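Local coordinates for ABC transporter (Caldanaerobius, PDB 4G68), which probably serves as the extracellular solute-binding component of an ABC transporter, capturing sugars derived from xylan for uptake, at residues A343-L352 / A359-V370. Sequence-based numbering, arbitrary orientation.
Sequences AKQLSDMDYL and AWKYDNIDQSKV
The indole of Trp360 lies with one face against Lys344, whose CA sits over the middle of the ring, 3.6 Å above its plane. Lys344 CB is 3.7 Å from the centroid of the six-membered ring of Trp360, 13° off its normal, a CH-pi contact over the face. Beyond this, the lysine chain bends at chi2, bringing CD to 3.6 Å from CE3 of Trp360 before NZ moves on. The indole NE1 bonds to the backbone O of Pro149, anchoring the ring to strand 144-160. On the Tyr351 ring, CG1 of Val370 packs over one face as a CH-pi contact, 4.0 Å from the centroid and displaced toward the rim. At its edge, near the ring plane, NE2 of Gln367 makes a weak, bent hydrogen bond to Tyr351 OH. Tyr362 meets Tyr351 obliquely, planes 44° apart, and CE2 of Tyr351 approaches CD1 of Tyr362 to 3.4 Å. The apolar side continues where CD2 of Leu352 meets CG2 of Ile365 tip to tip, Ile365 closing the type I turn 362-365.

Between the aromatic groups the contact is polar. With OG anti to the backbone N, Ser347 directs its hydroxyl at the loop and accepts a nearly straight bond from Trp360 N (3.0 Å, 163°). A water donates to both Asp348 OD1 and Trp360 O. Lys344 NZ forms a salt bridge to Asp348, one helical turn on, and OD1 receives it at 3.1 Å on its syn lone pair.

Helix 332-353 thus holds the loop by Trp360 on Lys344 at one end, by the Tyr351, Leu352, Ile365 and Val370 apolar cluster at the other, and by the Asp348-water-Trp360 bridge between. The lysine's positive charge and the water's donated bond would be expected to stabilise Asp348 as a carboxylate.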
loop_
_atom_site.group_PDB
_atom_site.type_symbol
_atom_site.label_atom_id
_atom_site.label_comp_id
_atom_site.label_asym_id
_atom_site.label_seq_id
_atom_site.Cartn_x
_atom_site.Cartn_y
_atom_site.Cartn_z
ATOM N N ALA C 343 -10.572 12.243 7.817
ATOM C CA ALA C 343 -9.165 11.836 7.795
ATOM C C ALA C 343 -8.665 11.392 9.168
ATOM O O ALA C 343 -8.159 10.265 9.302
ATOM C CB ALA C 343 -8.302 12.951 7.248
ATOM N N LYS C 344 -8.841 12.258 10.178
ATOM C CA LYS C 344 -8.516 11.892 11.561
ATOM C C LYS C 344 -9.196 10.590 12.005
ATOM O O LYS C 344 -8.553 9.728 12.592
ATOM C CB LYS C 344 -8.846 13.045 12.546
ATOM C CG LYS C 344 -8.812 12.646 14.023
ATOM C CD LYS C 344 -7.412 12.291 14.549
ATOM C CE LYS C 344 -7.446 11.761 15.991
ATOM N NZ LYS C 344 -6.054 11.486 16.501
ATOM N N GLN C 345 -10.494 10.454 11.745
ATOM C CA GLN C 345 -11.212 9.224 12.124
ATOM C C GLN C 345 -10.721 7.954 11.432
ATOM O O GLN C 345 -10.674 6.898 12.074
ATOM C CB GLN C 345 -12.732 9.369 11.951
ATOM C CG GLN C 345 -13.354 10.495 12.799
ATOM C CD GLN C 345 -13.118 10.316 14.292
ATOM O OE1 GLN C 345 -13.507 9.317 14.889
ATOM N NE2 GLN C 345 -12.462 11.283 14.892
ATOM N N LEU C 346 -10.459 8.045 10.126
ATOM C CA LEU C 346 -9.903 6.932 9.357
ATOM C C LEU C 346 -8.534 6.544 9.892
ATOM O O LEU C 346 -8.264 5.341 10.012
ATOM C CB LEU C 346 -9.800 7.282 7.862
ATOM C CG LEU C 346 -11.116 7.342 7.035
ATOM C CD1 LEU C 346 -10.786 7.670 5.580
ATOM C CD2 LEU C 346 -11.828 6.010 7.071
ATOM N N SER C 347 -7.694 7.558 10.203
ATOM C CA SER C 347 -6.339 7.316 10.746
ATOM C C SER C 347 -6.418 6.514 12.076
ATOM O O SER C 347 -5.680 5.530 12.273
ATOM C CB SER C 347 -5.621 8.647 10.964
ATOM O OG SER C 347 -4.287 8.453 11.508
ATOM N N ASP C 348 -7.286 6.952 13.006
ATOM C CA ASP C 348 -7.455 6.230 14.298
ATOM C C ASP C 348 -8.072 4.821 14.094
ATOM O O ASP C 348 -7.670 3.844 14.748
ATOM C CB ASP C 348 -8.418 6.988 15.196
ATOM C CG ASP C 348 -7.831 8.228 15.811
ATOM O OD1 ASP C 348 -6.667 8.596 15.518
ATOM O OD2 ASP C 348 -8.586 8.816 16.665
ATOM N N MET C 349 -9.047 4.722 13.189
ATOM C CA MET C 349 -9.645 3.437 12.841
ATOM C C MET C 349 -8.515 2.496 12.362
ATOM O O MET C 349 -8.397 1.393 12.860
ATOM C CB MET C 349 -10.681 3.614 11.709
ATOM C CG MET C 349 -11.291 2.300 11.214
ATOM S SD MET C 349 -12.166 2.393 9.643
ATOM C CE MET C 349 -10.820 2.343 8.446
ATOM N N ASP C 350 -7.695 2.970 11.413
ATOM C CA ASP C 350 -6.602 2.182 10.759
ATOM C C ASP C 350 -5.683 1.601 11.818
ATOM O O ASP C 350 -5.362 0.396 11.818
ATOM C CB ASP C 350 -5.732 3.111 9.871
ATOM C CG ASP C 350 -6.242 3.269 8.458
ATOM O OD1 ASP C 350 -7.208 2.552 8.068
ATOM O OD2 ASP C 350 -5.650 4.138 7.717
ATOM N N TYR C 351 -5.252 2.483 12.717
ATOM C CA TYR C 351 -4.413 2.121 13.867
ATOM C C TYR C 351 -5.027 1.008 14.749
ATOM O O TYR C 351 -4.328 0.032 15.107
ATOM C CB TYR C 351 -4.138 3.371 14.700
ATOM C CG TYR C 351 -3.092 3.213 15.799
ATOM C CD1 TYR C 351 -1.913 2.492 15.567
ATOM C CD2 TYR C 351 -3.274 3.804 17.042
ATOM C CE1 TYR C 351 -0.954 2.341 16.553
ATOM C CE2 TYR C 351 -2.312 3.678 18.048
ATOM C CZ TYR C 351 -1.158 2.951 17.794
ATOM O OH TYR C 351 -0.210 2.824 18.779
ATOM N N LEU C 352 -6.323 1.129 15.046
ATOM C CA LEU C 352 -7.007 0.187 15.924
ATOM C C LEU C 352 -7.239 -1.180 15.285
ATOM O O LEU C 352 -7.071 -2.207 15.941
ATOM C CB LEU C 352 -8.343 0.774 16.376
ATOM C CG LEU C 352 -8.197 1.864 17.447
ATOM C CD1 LEU C 352 -9.476 2.682 17.588
ATOM C CD2 LEU C 352 -7.838 1.178 18.767
ATOM N N ALA C 359 -1.611 8.388 10.051
ATOM C CA ALA C 359 -0.869 9.626 9.751
ATOM C C ALA C 359 -1.090 10.687 10.798
ATOM O O ALA C 359 -0.252 11.617 10.942
ATOM C CB ALA C 359 -1.202 10.211 8.373
ATOM N N TRP C 360 -2.211 10.576 11.510
ATOM C CA TRP C 360 -2.542 11.564 12.540
ATOM C C TRP C 360 -1.995 11.073 13.838
ATOM O O TRP C 360 -1.794 9.859 13.996
ATOM C CB TRP C 360 -4.037 11.704 12.691
ATOM C CG TRP C 360 -4.667 12.414 11.521
ATOM C CD1 TRP C 360 -4.683 11.999 10.176
ATOM C CD2 TRP C 360 -5.327 13.724 11.535
ATOM N NE1 TRP C 360 -5.343 12.922 9.388
ATOM C CE2 TRP C 360 -5.722 14.002 10.138
ATOM C CE3 TRP C 360 -5.594 14.698 12.530
ATOM C CZ2 TRP C 360 -6.409 15.163 9.788
ATOM C CZ3 TRP C 360 -6.277 15.860 12.147
ATOM C CH2 TRP C 360 -6.682 16.085 10.811
ATOM N N LYS C 361 -1.738 11.989 14.761
ATOM C CA LYS C 361 -1.195 11.596 16.080
ATOM C C LYS C 361 -2.308 10.809 16.740
ATOM O O LYS C 361 -3.464 10.938 16.347
ATOM C CB LYS C 361 -0.784 12.813 16.939
ATOM C CG LYS C 361 0.295 13.669 16.297
ATOM C CD LYS C 361 0.414 15.020 16.975
ATOM C CE LYS C 361 1.771 15.624 16.634
ATOM N NZ LYS C 361 2.064 16.903 17.351
ATOM N N TYR C 362 -1.950 9.969 17.700
ATOM C CA TYR C 362 -2.857 8.965 18.186
ATOM C C TYR C 362 -2.744 8.813 19.709
ATOM O O TYR C 362 -3.000 7.739 20.247
ATOM C CB TYR C 362 -2.604 7.638 17.437
ATOM C CG TYR C 362 -1.147 7.257 17.368
ATOM C CD1 TYR C 362 -0.533 6.567 18.431
ATOM C CD2 TYR C 362 -0.389 7.527 16.235
ATOM C CE1 TYR C 362 0.785 6.187 18.361
ATOM C CE2 TYR C 362 0.949 7.149 16.160
ATOM C CZ TYR C 362 1.528 6.470 17.231
ATOM O OH TYR C 362 2.863 6.089 17.192
ATOM N N ASP C 363 -2.355 9.907 20.377
ATOM C CA ASP C 363 -2.350 10.004 21.862
ATOM C C ASP C 363 -3.736 9.793 22.474
ATOM O O ASP C 363 -3.851 9.232 23.570
ATOM C CB ASP C 363 -1.828 11.377 22.309
ATOM C CG ASP C 363 -0.466 11.700 21.730
ATOM O OD1 ASP C 363 0.532 11.053 22.120
ATOM O OD2 ASP C 363 -0.395 12.618 20.884
ATOM N N ASN C 364 -4.786 10.230 21.765
ATOM C CA ASN C 364 -6.163 9.962 22.199
ATOM C C ASN C 364 -6.578 8.490 22.272
ATOM O O ASN C 364 -7.653 8.212 22.840
ATOM C CB ASN C 364 -7.194 10.724 21.349
ATOM C CG ASN C 364 -7.080 10.416 19.824
ATOM O OD1 ASN C 364 -8.061 10.164 19.171
ATOM N ND2 ASN C 364 -5.897 10.524 19.274
ATOM N N ILE C 365 -5.768 7.590 21.694
ATOM C CA ILE C 365 -6.122 6.158 21.537
ATOM C C ILE C 365 -5.505 5.302 22.648
ATOM O O ILE C 365 -4.374 5.506 23.022
ATOM C CB ILE C 365 -5.670 5.559 20.154
ATOM C CG1 ILE C 365 -6.462 6.167 18.966
ATOM C CG2 ILE C 365 -5.842 4.035 20.119
ATOM C CD1 ILE C 365 -7.951 6.385 19.194
ATOM N N ASP C 366 -6.269 4.327 23.143
ATOM C CA ASP C 366 -5.783 3.403 24.166
ATOM C C ASP C 366 -4.998 2.279 23.512
ATOM O O ASP C 366 -5.579 1.369 22.882
ATOM C CB ASP C 366 -6.976 2.860 24.948
ATOM C CG ASP C 366 -6.589 1.940 26.096
ATOM O OD1 ASP C 366 -5.409 1.785 26.471
ATOM O OD2 ASP C 366 -7.550 1.345 26.633
ATOM N N GLN C 367 -3.684 2.378 23.677
ATOM C CA GLN C 367 -2.692 1.449 23.171
ATOM C C GLN C 367 -3.025 -0.029 23.447
ATOM O O GLN C 367 -2.663 -0.882 22.660
ATOM C CB GLN C 367 -1.310 1.850 23.718
ATOM C CG GLN C 367 -0.107 0.981 23.329
ATOM C CD GLN C 367 0.518 1.332 21.969
ATOM O OE1 GLN C 367 0.999 0.442 21.264
ATOM N NE2 GLN C 367 0.552 2.627 21.622
ATOM N N SER C 368 -3.747 -0.306 24.531
ATOM C CA SER C 368 -4.077 -1.666 24.921
ATOM C C SER C 368 -5.175 -2.278 24.007
ATOM O O SER C 368 -5.437 -3.489 24.052
ATOM C CB SER C 368 -4.534 -1.659 26.377
ATOM O OG SER C 368 -5.869 -1.195 26.461
ATOM N N LYS C 369 -5.830 -1.414 23.224
ATOM C CA LYS C 369 -6.842 -1.801 22.248
ATOM C C LYS C 369 -6.238 -2.089 20.854
ATOM O O LYS C 369 -6.869 -2.706 19.997
ATOM C CB LYS C 369 -7.869 -0.690 22.112
ATOM C CG LYS C 369 -9.244 -1.144 21.662
ATOM C CD LYS C 369 -10.276 -0.085 22.052
ATOM C CE LYS C 369 -11.592 -0.236 21.313
ATOM N NZ LYS C 369 -11.399 -0.037 19.858
ATOM N N VAL C 370 -5.018 -1.655 20.633
ATOM C CA VAL C 370 -4.437 -1.820 19.310
ATOM C C VAL C 370 -3.819 -3.209 19.135
ATOM O O VAL C 370 -3.312 -3.775 20.106
ATOM C CB VAL C 370 -3.473 -0.675 18.975
ATOM C CG1 VAL C 370 -4.084 0.658 19.364
ATOM C CG2 VAL C 370 -2.144 -0.838 19.639
HETATM O O HOH W 1 -4.320 8.263 13.924
#